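Local coordinates for DUF5751 domain-containing protein (Sulfolobus tokodaii, PDB 2RBG), which is of unknown function, a member of the DUF5751 family that folds as a parallel five-stranded alpha/beta domain and is found here as two copies, at residues D15-Y20 with I38-E43; D76-N81 with S103-N108; K23-V28 with E55-N60. One frame throughout, in Å; residues are numbered along the deposited sequence.

Contact 1. Residues D15-Y20 with I38-E43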
ATOM      1  N   ASP A  15      15.631  -5.420 -12.189  1.00 20.00           N
ATOM      2  CA  ASP A  15      16.101  -4.141 -11.671  1.00 23.11           C
ATOM      3  C   ASP A  15      15.424  -3.734 -10.363  1.00 20.27           C
ATOM      4  O   ASP A  15      15.865  -2.796  -9.703  1.00 21.58           O
ATOM      5  CB  ASP A  15      15.894  -3.040 -12.717  1.00 23.65           C
ATOM      6  CG  ASP A  15      14.447  -2.609 -12.831  1.00 33.42           C
ATOM      7  OD1 ASP A  15      13.558  -3.487 -12.812  1.00 37.24           O
ATOM      8  OD2 ASP A  15      14.195  -1.389 -12.951  1.00 40.07           O
ATOM      9  N   ASN A  16      14.363  -4.443  -9.989  1.00 17.28           N
ATOM     10  CA  ASN A  16      13.632  -4.130  -8.764  1.00 16.22           C
ATOM     11  C   ASN A  16      13.954  -5.001  -7.550  1.00 17.13           C
ATOM     12  O   ASN A  16      13.495  -4.707  -6.449  1.00 15.71           O
ATOM     13  CB  ASN A  16      12.120  -4.196  -9.014  1.00 18.31           C
ATOM     14  CG  ASN A  16      11.563  -2.910  -9.592  1.00 21.25           C
ATOM     15  OD1 ASN A  16      11.894  -1.817  -9.133  1.00 23.56           O
ATOM     16  ND2 ASN A  16      10.695  -3.037 -10.589  1.00 19.07           N
ATOM     17  N   PHE A  17      14.738  -6.058  -7.732  1.00 14.63           N
ATOM     18  CA  PHE A  17      15.050  -6.943  -6.610  1.00 14.77           C
ATOM     19  C   PHE A  17      15.671  -6.269  -5.393  1.00 14.87           C
ATOM     20  O   PHE A  17      15.217  -6.473  -4.269  1.00  9.25           O
ATOM     21  CB  PHE A  17      15.951  -8.099  -7.062  1.00 12.16           C
ATOM     22  CG  PHE A  17      15.224  -9.175  -7.812  1.00 11.38           C
ATOM     23  CD1 PHE A  17      14.082  -9.763  -7.275  1.00 13.83           C
ATOM     24  CD2 PHE A  17      15.676  -9.602  -9.058  1.00 14.52           C
ATOM     25  CE1 PHE A  17      13.398 -10.762  -7.968  1.00 14.54           C
ATOM     26  CE2 PHE A  17      15.001 -10.599  -9.757  1.00 14.67           C
ATOM     27  CZ  PHE A  17      13.860 -11.180  -9.212  1.00 14.46           C
ATOM     28  N   GLU A  18      16.708  -5.467  -5.603  1.00 16.23           N
ATOM     29  CA  GLU A  18      17.357  -4.804  -4.482  1.00 16.73           C
ATOM     30  C   GLU A  18      16.386  -3.974  -3.650  1.00 16.00           C
ATOM     31  O   GLU A  18      16.337  -4.114  -2.429  1.00 16.65           O
ATOM     32  CB  GLU A  18      18.514  -3.929  -4.979  1.00 23.36           C
ATOM     33  CG  GLU A  18      19.672  -4.739  -5.543  1.00 30.35           C
ATOM     34  CD  GLU A  18      20.841  -3.879  -5.983  1.00 37.35           C
ATOM     35  OE1 GLU A  18      21.403  -3.150  -5.137  1.00 37.02           O
ATOM     36  OE2 GLU A  18      21.200  -3.936  -7.177  1.00 40.39           O
ATOM     37  N   ASN A  19      15.604  -3.125  -4.309  1.00 16.87           N
ATOM     38  CA  ASN A  19      14.648  -2.278  -3.601  1.00 15.97           C
ATOM     39  C   ASN A  19      13.538  -3.072  -2.922  1.00 15.31           C
ATOM     40  O   ASN A  19      13.178  -2.790  -1.776  1.00 13.61           O
ATOM     41  CB  ASN A  19      14.021  -1.252  -4.553  1.00 19.94           C
ATOM     42  CG  ASN A  19      15.031  -0.257  -5.087  1.00 26.59           C
ATOM     43  OD1 ASN A  19      15.880   0.243  -4.350  1.00 28.74           O
ATOM     44  ND2 ASN A  19      14.933   0.051  -6.377  1.00 31.96           N
ATOM     45  N   TYR A  20      12.991  -4.062  -3.618  1.00  9.62           N
ATOM     46  CA  TYR A  20      11.918  -4.858  -3.035  1.00  8.42           C
ATOM     47  C   TYR A  20      12.350  -5.752  -1.881  1.00 10.15           C
ATOM     48  O   TYR A  20      11.586  -5.946  -0.942  1.00  8.97           O
ATOM     49  CB  TYR A  20      11.218  -5.708  -4.097  1.00  8.90           C
ATOM     50  CG  TYR A  20      10.108  -4.980  -4.830  1.00 11.47           C
ATOM     51  CD1 TYR A  20      10.393  -3.935  -5.709  1.00 11.36           C
ATOM     52  CD2 TYR A  20       8.773  -5.346  -4.653  1.00  9.86           C
ATOM     53  CE1 TYR A  20       9.375  -3.279  -6.400  1.00 10.09           C
ATOM     54  CE2 TYR A  20       7.748  -4.698  -5.338  1.00 11.95           C
ATOM     55  CZ  TYR A  20       8.060  -3.664  -6.214  1.00 10.22           C
ATOM     56  OH  TYR A  20       7.057  -3.038  -6.922  1.00 12.19           O
ATOM     57  N   ILE A  38      10.656 -17.434   1.247  1.00  8.42           N
ATOM     58  CA  ILE A  38      10.528 -16.539   0.103  1.00  9.46           C
ATOM     59  C   ILE A  38      10.454 -17.263  -1.233  1.00 10.38           C
ATOM     60  O   ILE A  38      11.325 -18.067  -1.567  1.00 11.66           O
ATOM     61  CB  ILE A  38      11.712 -15.557   0.077  1.00  9.91           C
ATOM     62  CG1 ILE A  38      11.835 -14.873   1.439  1.00 12.94           C
ATOM     63  CG2 ILE A  38      11.525 -14.528  -1.028  1.00  9.08           C
ATOM     64  CD1 ILE A  38      13.076 -14.022   1.592  1.00 11.43           C
ATOM     65  N   ASN A  39       9.412 -16.953  -1.997  1.00  6.80           N
ATOM     66  CA  ASN A  39       9.197 -17.564  -3.303  1.00  8.56           C
ATOM     67  C   ASN A  39       9.238 -16.489  -4.371  1.00  8.17           C
ATOM     68  O   ASN A  39       8.385 -15.601  -4.411  1.00 12.28           O
ATOM     69  CB  ASN A  39       7.853 -18.286  -3.310  1.00  6.67           C
ATOM     70  CG  ASN A  39       7.851 -19.489  -2.395  1.00 11.85           C
ATOM     71  OD1 ASN A  39       8.240 -20.588  -2.792  1.00 10.25           O
ATOM     72  ND2 ASN A  39       7.439 -19.283  -1.153  1.00 11.82           N
ATOM     73  N   VAL A  40      10.238 -16.587  -5.237  1.00  9.81           N
ATOM     74  CA  VAL A  40      10.452 -15.615  -6.294  1.00 10.60           C
ATOM     75  C   VAL A  40      10.114 -16.190  -7.660  1.00 11.33           C
ATOM     76  O   VAL A  40      10.663 -17.213  -8.064  1.00 13.32           O
ATOM     77  CB  VAL A  40      11.922 -15.156  -6.305  1.00 10.53           C
ATOM     78  CG1 VAL A  40      12.098 -13.978  -7.250  1.00  9.46           C
ATOM     79  CG2 VAL A  40      12.365 -14.804  -4.892  1.00 10.11           C
ATOM     80  N   PHE A  41       9.209 -15.524  -8.365  1.00 10.47           N
ATOM     81  CA  PHE A  41       8.802 -15.959  -9.693  1.00 10.56           C
ATOM     82  C   PHE A  41       9.594 -15.108 -10.672  1.00 14.51           C
ATOM     83  O   PHE A  41       9.266 -13.949 -10.926  1.00 12.82           O
ATOM     84  CB  PHE A  41       7.293 -15.774  -9.819  1.00 11.18           C
ATOM     85  CG  PHE A  41       6.526 -16.560  -8.794  1.00 13.39           C
ATOM     86  CD1 PHE A  41       6.272 -17.917  -8.986  1.00 11.41           C
ATOM     87  CD2 PHE A  41       6.143 -15.970  -7.591  1.00 13.82           C
ATOM     88  CE1 PHE A  41       5.656 -18.676  -7.994  1.00 12.58           C
ATOM     89  CE2 PHE A  41       5.526 -16.721  -6.591  1.00 16.09           C
ATOM     90  CZ  PHE A  41       5.283 -18.079  -6.794  1.00 13.07           C
ATOM     91  N   THR A  42      10.661 -15.703 -11.199  1.00 15.02           N
ATOM     92  CA  THR A  42      11.567 -15.006 -12.099  1.00 14.54           C
ATOM     93  C   THR A  42      12.280 -15.995 -13.014  1.00 15.87           C
ATOM     94  O   THR A  42      12.222 -17.202 -12.799  1.00 14.97           O
ATOM     95  CB  THR A  42      12.629 -14.250 -11.266  1.00 16.35           C
ATOM     96  OG1 THR A  42      13.545 -13.572 -12.131  1.00 16.32           O
ATOM     97  CG2 THR A  42      13.400 -15.232 -10.389  1.00 15.89           C
ATOM     98  N   GLU A  43      12.956 -15.473 -14.032  1.00 18.33           N
ATOM     99  CA  GLU A  43      13.703 -16.313 -14.964  1.00 22.06           C
ATOM    100  C   GLU A  43      15.188 -16.258 -14.614  1.00 23.02           C
ATOM    101  O   GLU A  43      16.009 -16.946 -15.220  1.00 22.29           O
ATOM    102  CB  GLU A  43      13.491 -15.831 -16.402  1.00 21.32           C
ATOM    103  CG  GLU A  43      12.043 -15.872 -16.871  1.00 26.43           C
ATOM    104  CD  GLU A  43      11.433 -17.259 -16.771  1.00 31.13           C
ATOM    105  OE1 GLU A  43      12.054 -18.217 -17.279  1.00 33.47           O
ATOM    106  OE2 GLU A  43      10.333 -17.393 -16.189  1.00 32.35           O
TER
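Phe17 holds its CG anti to its own carbonyl carbon (chi1 -77°), while Val40 sets CG1 anti to its backbone N (chi1 -171°). These settings bring ring and methyl together from opposite directions, between the first turn of helix 17-31 and strand 35-41. Phe17 CE1 lies 3.5 Å from Val40 CG1. The methyl also reaches CZ of the ring, approaching it obliquely.

Thr42, just past the end of the strand, meets the far end of the same ring. Thr42 CB lies in the ring plane, 3.9 Å from Phe17 CZ. Thr42 OG1 stands at the ring edge, 3.8 Å from Phe17 CZ. That hydroxyl is hydrogen-bonded to the backbone N of Ile44.

Leu49 and Leu52 of helix 46-52 also touch Phe17, and Leu49 touches Val40 as well. With an alanine here in place of Phe17, Val40 CG1 and Thr42 CB would probably lose their partner, opening a gap between helix and strand.

All three touching residues are buried. Dispersion and shape therefore join the helix to the second strand of this beta-alpha-beta unit, and the one polar group at the contact, the Thr42 hydroxyl, already has a backbone partner.

Contact 2. Residues D76-N81 with S103-N108; sequences DIFLKN and SKIVDN
Phe78 and Ile105 meet between helices 75-82 and 99-107, their side chains crossing at a slant. The touching atoms are Phe78 CE2 and Ile105 CG2, 4.1 Å apart. The methyl approaches the ring obliquely. Phe78 has its CG anti to the backbone N (chi1 156°), which carries the ring out toward the other helix. Ile105 presents CG2, the branch that lies anti to its backbone N.

Leu79 makes the second touch, closer to solvent. Its CB points toward the other helix, and Leu79 CD2 ends 4.3 Å from Asn108 O. A methyl therefore rests near the backbone carbonyl of Asn108, by the C-terminal end of helix 99-107. Leu79 and Asn108 are also the residues with the closest backbones, their CA atoms 8.5 Å apart. Asn108 N donates to Ile105 O at 3.0 Å, so the two residues that receive Leu79 and Phe78 are joined by a backbone bond.

The contact is graded in depth. Phe78 and Ile105 are buried, Leu79 is partly exposed and Asn108 is exposed. On the inner side, Phe41 of strand 35-41 meets the Phe78 ring in a T-shaped stack and also touches Ile105. The ring of Trp70, from strand 64-70, meets Phe78 too.

Two neighbouring helices thus pack side by side on one face of a parallel sheet. They form part of one of the two helix layers of a three-layer alpha/beta fold with the Rossmann-like strand order 3-2-1-4-5.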
ATOM      1  N   ASP A  76       2.794 -24.262 -10.705  1.00  9.91           N
ATOM      2  CA  ASP A  76       2.084 -25.436 -10.211  1.00 12.34           C
ATOM      3  C   ASP A  76       2.893 -26.217  -9.172  1.00  9.21           C
ATOM      4  O   ASP A  76       2.322 -26.791  -8.246  1.00  9.36           O
ATOM      5  CB  ASP A  76       1.647 -26.346 -11.373  1.00 14.04           C
ATOM      6  CG  ASP A  76       2.805 -26.843 -12.226  1.00 17.54           C
ATOM      7  OD1 ASP A  76       3.951 -26.373 -12.068  1.00 13.26           O
ATOM      8  OD2 ASP A  76       2.549 -27.716 -13.084  1.00 15.98           O
ATOM      9  N   ILE A  77       4.217 -26.227  -9.312  1.00  7.60           N
ATOM     10  CA  ILE A  77       5.066 -26.930  -8.351  1.00  8.71           C
ATOM     11  C   ILE A  77       5.035 -26.146  -7.036  1.00  9.62           C
ATOM     12  O   ILE A  77       4.954 -26.725  -5.952  1.00  8.90           O
ATOM     13  CB  ILE A  77       6.526 -27.029  -8.846  1.00 10.93           C
ATOM     14  CG1 ILE A  77       6.578 -27.780 -10.183  1.00 10.71           C
ATOM     15  CG2 ILE A  77       7.376 -27.759  -7.811  1.00 10.85           C
ATOM     16  CD1 ILE A  77       7.941 -27.756 -10.847  1.00 12.30           C
ATOM     17  N   PHE A  78       5.101 -24.824  -7.145  1.00  7.81           N
ATOM     18  CA  PHE A  78       5.047 -23.968  -5.968  1.00  8.65           C
ATOM     19  C   PHE A  78       3.770 -24.235  -5.171  1.00 11.53           C
ATOM     20  O   PHE A  78       3.811 -24.442  -3.959  1.00 11.69           O
ATOM     21  CB  PHE A  78       5.086 -22.496  -6.379  1.00  8.63           C
ATOM     22  CG  PHE A  78       4.480 -21.576  -5.360  1.00 10.37           C
ATOM     23  CD1 PHE A  78       5.110 -21.352  -4.142  1.00 13.42           C
ATOM     24  CD2 PHE A  78       3.244 -20.982  -5.599  1.00 11.53           C
ATOM     25  CE1 PHE A  78       4.512 -20.551  -3.169  1.00 15.39           C
ATOM     26  CE2 PHE A  78       2.639 -20.180  -4.632  1.00 11.81           C
ATOM     27  CZ  PHE A  78       3.276 -19.965  -3.417  1.00 14.87           C
ATOM     28  N   LEU A  79       2.636 -24.223  -5.861  1.00 10.16           N
ATOM     29  CA  LEU A  79       1.355 -24.448  -5.206  1.00  9.69           C
ATOM     30  C   LEU A  79       1.250 -25.837  -4.587  1.00 10.98           C
ATOM     31  O   LEU A  79       0.670 -25.994  -3.513  1.00 10.05           O
ATOM     32  CB  LEU A  79       0.215 -24.211  -6.197  1.00 11.59           C
ATOM     33  CG  LEU A  79       0.019 -22.736  -6.565  1.00  9.25           C
ATOM     34  CD1 LEU A  79      -0.882 -22.605  -7.782  1.00 13.42           C
ATOM     35  CD2 LEU A  79      -0.572 -22.000  -5.371  1.00 12.07           C
ATOM     36  N   LYS A  80       1.814 -26.843  -5.250  1.00 10.41           N
ATOM     37  CA  LYS A  80       1.768 -28.200  -4.711  1.00 10.15           C
ATOM     38  C   LYS A  80       2.623 -28.284  -3.450  1.00 10.76           C
ATOM     39  O   LYS A  80       2.186 -28.811  -2.426  1.00 10.37           O
ATOM     40  CB  LYS A  80       2.266 -29.215  -5.745  1.00 12.27           C
ATOM     41  CG  LYS A  80       2.233 -30.662  -5.252  1.00 16.44           C
ATOM     42  CD  LYS A  80       0.824 -31.084  -4.861  1.00 20.17           C
ATOM     43  CE  LYS A  80       0.803 -32.492  -4.280  1.00 24.66           C
ATOM     44  NZ  LYS A  80      -0.584 -32.927  -3.931  1.00 25.43           N
ATOM     45  N   ASN A  81       3.842 -27.760  -3.524  1.00  8.82           N
ATOM     46  CA  ASN A  81       4.748 -27.774  -2.383  1.00  9.52           C
ATOM     47  C   ASN A  81       4.170 -26.999  -1.204  1.00  9.21           C
ATOM     48  O   ASN A  81       4.455 -27.310  -0.048  1.00  8.16           O
ATOM     49  CB  ASN A  81       6.100 -27.172  -2.771  1.00  6.26           C
ATOM     50  CG  ASN A  81       6.906 -28.077  -3.689  1.00  9.62           C
ATOM     51  OD1 ASN A  81       6.441 -29.142  -4.099  1.00  9.19           O
ATOM     52  ND2 ASN A  81       8.122 -27.653  -4.015  1.00  6.70           N
ATOM     53  N   SER A 103      -1.388 -11.362  -9.143  1.00 17.48           N
ATOM     54  CA  SER A 103      -2.772 -11.298  -8.682  1.00 17.27           C
ATOM     55  C   SER A 103      -3.470 -12.643  -8.848  1.00 17.75           C
ATOM     56  O   SER A 103      -4.260 -13.049  -7.996  1.00 18.72           O
ATOM     57  CB  SER A 103      -3.545 -10.219  -9.449  1.00 17.33           C
ATOM     58  OG  SER A 103      -3.060  -8.929  -9.130  1.00 22.22           O
ATOM     59  N   LYS A 104      -3.172 -13.335  -9.942  1.00 18.40           N
ATOM     60  CA  LYS A 104      -3.781 -14.636 -10.197  1.00 17.38           C
ATOM     61  C   LYS A 104      -3.298 -15.663  -9.176  1.00 17.58           C
ATOM     62  O   LYS A 104      -4.088 -16.456  -8.662  1.00 19.01           O
ATOM     63  CB  LYS A 104      -3.445 -15.109 -11.613  1.00 18.69           C
ATOM     64  CG  LYS A 104      -4.046 -16.459 -11.977  1.00 22.54           C
ATOM     65  CD  LYS A 104      -3.838 -16.785 -13.454  1.00 23.95           C
ATOM     66  CE  LYS A 104      -2.361 -16.794 -13.831  1.00 27.27           C
ATOM     67  NZ  LYS A 104      -2.145 -17.133 -15.268  1.00 29.03           N
ATOM     68  N   ILE A 105      -2.000 -15.643  -8.882  1.00 16.37           N
ATOM     69  CA  ILE A 105      -1.427 -16.570  -7.912  1.00 16.07           C
ATOM     70  C   ILE A 105      -2.091 -16.367  -6.551  1.00 14.20           C
ATOM     71  O   ILE A 105      -2.480 -17.330  -5.892  1.00 15.34           O
ATOM     72  CB  ILE A 105       0.101 -16.362  -7.762  1.00 15.75           C
ATOM     73  CG1 ILE A 105       0.807 -16.710  -9.074  1.00 18.48           C
ATOM     74  CG2 ILE A 105       0.648 -17.238  -6.638  1.00 16.56           C
ATOM     75  CD1 ILE A 105       2.313 -16.552  -9.019  1.00 22.69           C
ATOM     76  N   VAL A 106      -2.214 -15.110  -6.134  1.00 11.65           N
ATOM     77  CA  VAL A 106      -2.839 -14.802  -4.854  1.00 13.23           C
ATOM     78  C   VAL A 106      -4.267 -15.338  -4.802  1.00 17.19           C
ATOM     79  O   VAL A 106      -4.695 -15.883  -3.785  1.00 15.73           O
ATOM     80  CB  VAL A 106      -2.862 -13.280  -4.589  1.00 14.34           C
ATOM     81  CG1 VAL A 106      -3.610 -12.987  -3.296  1.00 14.51           C
ATOM     82  CG2 VAL A 106      -1.438 -12.752  -4.498  1.00 12.30           C
ATOM     83  N   ASP A 107      -5.001 -15.191  -5.903  1.00 15.92           N
ATOM     84  CA  ASP A 107      -6.378 -15.674  -5.955  1.00 19.28           C
ATOM     85  C   ASP A 107      -6.467 -17.180  -5.733  1.00 18.25           C
ATOM     86  O   ASP A 107      -7.483 -17.677  -5.250  1.00 19.40           O
ATOM     87  CB  ASP A 107      -7.031 -15.348  -7.305  1.00 21.10           C
ATOM     88  CG  ASP A 107      -7.213 -13.862  -7.532  1.00 24.44           C
ATOM     89  OD1 ASP A 107      -7.509 -13.138  -6.558  1.00 24.29           O
ATOM     90  OD2 ASP A 107      -7.080 -13.420  -8.694  1.00 26.54           O
ATOM     91  N   ASN A 108      -5.409 -17.902  -6.091  1.00 16.67           N
ATOM     92  CA  ASN A 108      -5.405 -19.356  -5.945  1.00 16.97           C
ATOM     93  C   ASN A 108      -4.769 -19.890  -4.665  1.00 15.91           C
ATOM     94  O   ASN A 108      -4.635 -21.101  -4.503  1.00 13.39           O
ATOM     95  CB  ASN A 108      -4.730 -20.009  -7.154  1.00 19.30           C
ATOM     96  CG  ASN A 108      -5.565 -19.900  -8.415  1.00 23.83           C
ATOM     97  OD1 ASN A 108      -5.712 -18.820  -8.991  1.00 26.90           O
ATOM     98  ND2 ASN A 108      -6.126 -21.023  -8.847  1.00 22.68           N
TER

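Contact 3. Residues K23-V28 with E55-N60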
ATOM      1  N   LYS A  23      12.172  -4.058   1.275  1.00  9.11           N
ATOM      2  CA  LYS A  23      10.807  -4.000   1.794  1.00  8.13           C
ATOM      3  C   LYS A  23      10.439  -5.311   2.482  1.00  8.65           C
ATOM      4  O   LYS A  23       9.844  -5.318   3.557  1.00 11.79           O
ATOM      5  CB  LYS A  23       9.803  -3.747   0.664  1.00 10.36           C
ATOM      6  CG  LYS A  23       9.888  -2.379   0.005  1.00 10.87           C
ATOM      7  CD  LYS A  23       8.761  -2.212  -1.016  1.00 14.62           C
ATOM      8  CE  LYS A  23       8.687  -0.791  -1.539  1.00 23.04           C
ATOM      9  NZ  LYS A  23       8.379   0.175  -0.446  1.00 16.09           N
ATOM     10  N   ILE A  24      10.791  -6.425   1.847  1.00  7.43           N
ATOM     11  CA  ILE A  24      10.482  -7.734   2.402  1.00  6.12           C
ATOM     12  C   ILE A  24      10.928  -7.874   3.852  1.00  8.47           C
ATOM     13  O   ILE A  24      10.148  -8.274   4.710  1.00  9.39           O
ATOM     14  CB  ILE A  24      11.133  -8.856   1.563  1.00  6.49           C
ATOM     15  CG1 ILE A  24      10.430  -8.943   0.204  1.00  5.04           C
ATOM     16  CG2 ILE A  24      11.049 -10.193   2.309  1.00  7.14           C
ATOM     17  CD1 ILE A  24      11.092  -9.885  -0.779  1.00  5.89           C
ATOM     18  N   PHE A  25      12.181  -7.538   4.134  1.00  8.27           N
ATOM     19  CA  PHE A  25      12.668  -7.681   5.498  1.00 10.11           C
ATOM     20  C   PHE A  25      12.075  -6.674   6.479  1.00  8.55           C
ATOM     21  O   PHE A  25      11.937  -6.973   7.664  1.00  9.67           O
ATOM     22  CB  PHE A  25      14.199  -7.669   5.502  1.00  9.31           C
ATOM     23  CG  PHE A  25      14.797  -8.933   4.935  1.00 11.97           C
ATOM     24  CD1 PHE A  25      14.649 -10.147   5.608  1.00 13.37           C
ATOM     25  CD2 PHE A  25      15.440  -8.927   3.704  1.00 12.47           C
ATOM     26  CE1 PHE A  25      15.130 -11.335   5.058  1.00 12.22           C
ATOM     27  CE2 PHE A  25      15.924 -10.110   3.141  1.00 15.03           C
ATOM     28  CZ  PHE A  25      15.767 -11.317   3.823  1.00 13.24           C
ATOM     29  N   LEU A  26      11.710  -5.491   5.994  1.00  8.53           N
ATOM     30  CA  LEU A  26      11.081  -4.500   6.860  1.00 10.27           C
ATOM     31  C   LEU A  26       9.754  -5.100   7.332  1.00  7.43           C
ATOM     32  O   LEU A  26       9.410  -5.043   8.512  1.00  8.43           O
ATOM     33  CB  LEU A  26      10.791  -3.205   6.092  1.00 12.37           C
ATOM     34  CG  LEU A  26      11.692  -1.987   6.305  1.00 23.05           C
ATOM     35  CD1 LEU A  26      13.074  -2.290   5.808  1.00 28.50           C
ATOM     36  CD2 LEU A  26      11.128  -0.790   5.559  1.00 23.45           C
ATOM     37  N   ASP A  27       9.016  -5.688   6.398  1.00  8.78           N
ATOM     38  CA  ASP A  27       7.726  -6.278   6.717  1.00  6.87           C
ATOM     39  C   ASP A  27       7.841  -7.541   7.563  1.00  7.47           C
ATOM     40  O   ASP A  27       7.060  -7.738   8.494  1.00  8.28           O
ATOM     41  CB  ASP A  27       6.938  -6.563   5.436  1.00 10.81           C
ATOM     42  CG  ASP A  27       6.492  -5.292   4.736  1.00 11.54           C
ATOM     43  OD1 ASP A  27       6.088  -4.342   5.441  1.00  9.76           O
ATOM     44  OD2 ASP A  27       6.534  -5.243   3.490  1.00 10.25           O
ATOM     45  N   VAL A  28       8.813  -8.393   7.251  1.00  6.57           N
ATOM     46  CA  VAL A  28       8.982  -9.613   8.033  1.00  8.12           C
ATOM     47  C   VAL A  28       9.323  -9.258   9.480  1.00 10.25           C
ATOM     48  O   VAL A  28       8.751  -9.814  10.420  1.00  9.64           O
ATOM     49  CB  VAL A  28      10.093 -10.515   7.453  1.00  8.01           C
ATOM     50  CG1 VAL A  28      10.414 -11.641   8.433  1.00  9.50           C
ATOM     51  CG2 VAL A  28       9.634 -11.107   6.116  1.00  8.04           C
ATOM     52  N   GLU A  55      23.266  -7.382  -0.012  1.00 14.40           N
ATOM     53  CA  GLU A  55      23.177  -6.378   1.047  1.00 18.96           C
ATOM     54  C   GLU A  55      21.950  -6.573   1.930  1.00 15.03           C
ATOM     55  O   GLU A  55      22.029  -6.459   3.154  1.00 13.65           O
ATOM     56  CB  GLU A  55      23.163  -4.972   0.438  1.00 20.18           C
ATOM     57  CG  GLU A  55      23.160  -3.843   1.457  1.00 27.21           C
ATOM     58  CD  GLU A  55      24.306  -3.943   2.446  1.00 30.48           C
ATOM     59  OE1 GLU A  55      25.426  -4.306   2.028  1.00 32.00           O
ATOM     60  OE2 GLU A  55      24.090  -3.645   3.641  1.00 30.82           O
ATOM     61  N   ALA A  56      20.814  -6.873   1.311  1.00 15.12           N
ATOM     62  CA  ALA A  56      19.586  -7.084   2.069  1.00 13.23           C
ATOM     63  C   ALA A  56      19.740  -8.295   2.982  1.00 12.47           C
ATOM     64  O   ALA A  56      19.309  -8.275   4.132  1.00 12.54           O
ATOM     65  CB  ALA A  56      18.410  -7.283   1.122  1.00 12.68           C
ATOM     66  N   LEU A  57      20.352  -9.356   2.465  1.00  8.74           N
ATOM     67  CA  LEU A  57      20.555 -10.561   3.254  1.00  7.77           C
ATOM     68  C   LEU A  57      21.486 -10.303   4.438  1.00  8.61           C
ATOM     69  O   LEU A  57      21.236 -10.783   5.547  1.00  9.52           O
ATOM     70  CB  LEU A  57      21.130 -11.680   2.375  1.00 10.14           C
ATOM     71  CG  LEU A  57      20.267 -12.053   1.167  1.00  9.25           C
ATOM     72  CD1 LEU A  57      20.920 -13.192   0.410  1.00 10.72           C
ATOM     73  CD2 LEU A  57      18.878 -12.463   1.632  1.00 10.29           C
ATOM     74  N   LEU A  58      22.549  -9.540   4.202  1.00  9.14           N
ATOM     75  CA  LEU A  58      23.511  -9.227   5.254  1.00 10.13           C
ATOM     76  C   LEU A  58      22.887  -8.375   6.355  1.00  9.44           C
ATOM     77  O   LEU A  58      23.094  -8.628   7.542  1.00  9.82           O
ATOM     78  CB  LEU A  58      24.722  -8.496   4.659  1.00 13.24           C
ATOM     79  CG  LEU A  58      25.771  -7.980   5.648  1.00 18.30           C
ATOM     80  CD1 LEU A  58      26.378  -9.141   6.413  1.00 21.51           C
ATOM     81  CD2 LEU A  58      26.854  -7.219   4.891  1.00 25.65           C
ATOM     82  N   GLU A  59      22.121  -7.367   5.955  1.00  8.78           N
ATOM     83  CA  GLU A  59      21.475  -6.471   6.908  1.00 11.12           C
ATOM     84  C   GLU A  59      20.449  -7.177   7.784  1.00 11.69           C
ATOM     85  O   GLU A  59      20.135  -6.719   8.886  1.00 12.28           O
ATOM     86  CB  GLU A  59      20.786  -5.323   6.169  1.00 13.15           C
ATOM     87  CG  GLU A  59      21.724  -4.273   5.618  1.00 17.13           C
ATOM     88  CD  GLU A  59      20.988  -3.179   4.872  1.00 18.20           C
ATOM     89  OE1 GLU A  59      19.812  -2.922   5.206  1.00 18.34           O
ATOM     90  OE2 GLU A  59      21.586  -2.567   3.963  1.00 19.18           O
ATOM     91  N   ASN A  60      19.930  -8.296   7.297  1.00  9.78           N
ATOM     92  CA  ASN A  60      18.916  -9.035   8.031  1.00 10.61           C
ATOM     93  C   ASN A  60      19.350 -10.457   8.352  1.00 12.44           C
ATOM     94  O   ASN A  60      18.564 -11.400   8.269  1.00 10.50           O
ATOM     95  CB  ASN A  60      17.627  -9.016   7.215  1.00 11.88           C
ATOM     96  CG  ASN A  60      17.108  -7.612   7.017  1.00 11.93           C
ATOM     97  OD1 ASN A  60      16.523  -7.027   7.927  1.00 13.53           O
ATOM     98  ND2 ASN A  60      17.350  -7.043   5.837  1.00  9.60           N
TER
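Phe25 and Asn60 form the heart of the contact, with the asparagine laid over one face of the ring. Asn60 CB sits 3.8 Å from the centroid of the Phe25 ring, a CH-pi contact. The amide is stacked as well, its plane only 14° from that of the ring. It lies toward the stem of the side chain, with Asn60 ND2 3.2 Å from Phe25 CB and 3.3 Å from Phe25 CG. The asparagine thus covers the inner part of one face, near CG and CD1, and the CB stem.

Other parts of the ring meet the helix before Asn60. At the outer end Leu57 CD2 touches Phe25 CZ at 4.0 Å, approaching obliquely. Although the CB of Leu57 points away, the end of its side chain swings back to the ring. On the CD2 side, Ala56 CB lies 4.3 Å from Phe25 CD2.

The next shell fixes the amide. Asn60 ND2 donates to Ala56 O at 2.9 Å, with an N-H...O angle of 158°. The bond lies in the carbonyl plane and uses a lone pair. Asn60 is the first residue after helix 54-59 to leave helical backbone angles, and its own N makes only weak bonds back to the last turn. The side-chain bond thus ties this departing residue to the helix. Asn60 OD1 is taken by Arg29 NE, so both ends of the amide are held and its rotation is set. Phe25 keeps CG anti to its carbonyl carbon (chi1 -72°), which directs the ring toward helix 54-59.

Ile63 also touches Phe25, just before strand 64-70. On the inner side of helix 17-31, Ile24 rests on strand 6-11 and Val28 on strand 89-94. Helix 54-59 thus packs beside a helix that itself lies on the central strands.

Contacts 1 and 3 share helix 17-31. Contact 1 joins its start to strand 35-41, and contact 3 joins its middle to helix 54-59. Contacts 2 and 3 lie on opposite sides of the chain's centre, their centres about 24 Å apart. Contact 1 is fully buried, whereas the other two are partly buried helix-to-helix contacts. Strand 35-41 serves both contacts 1 and 2, through residues on its two faces. Each contact uses a phenylalanine. Its partners are a methyl and a threonine in contact 1, an isoleucine methyl in contact 2, and chiefly a stacked amide in contact 3.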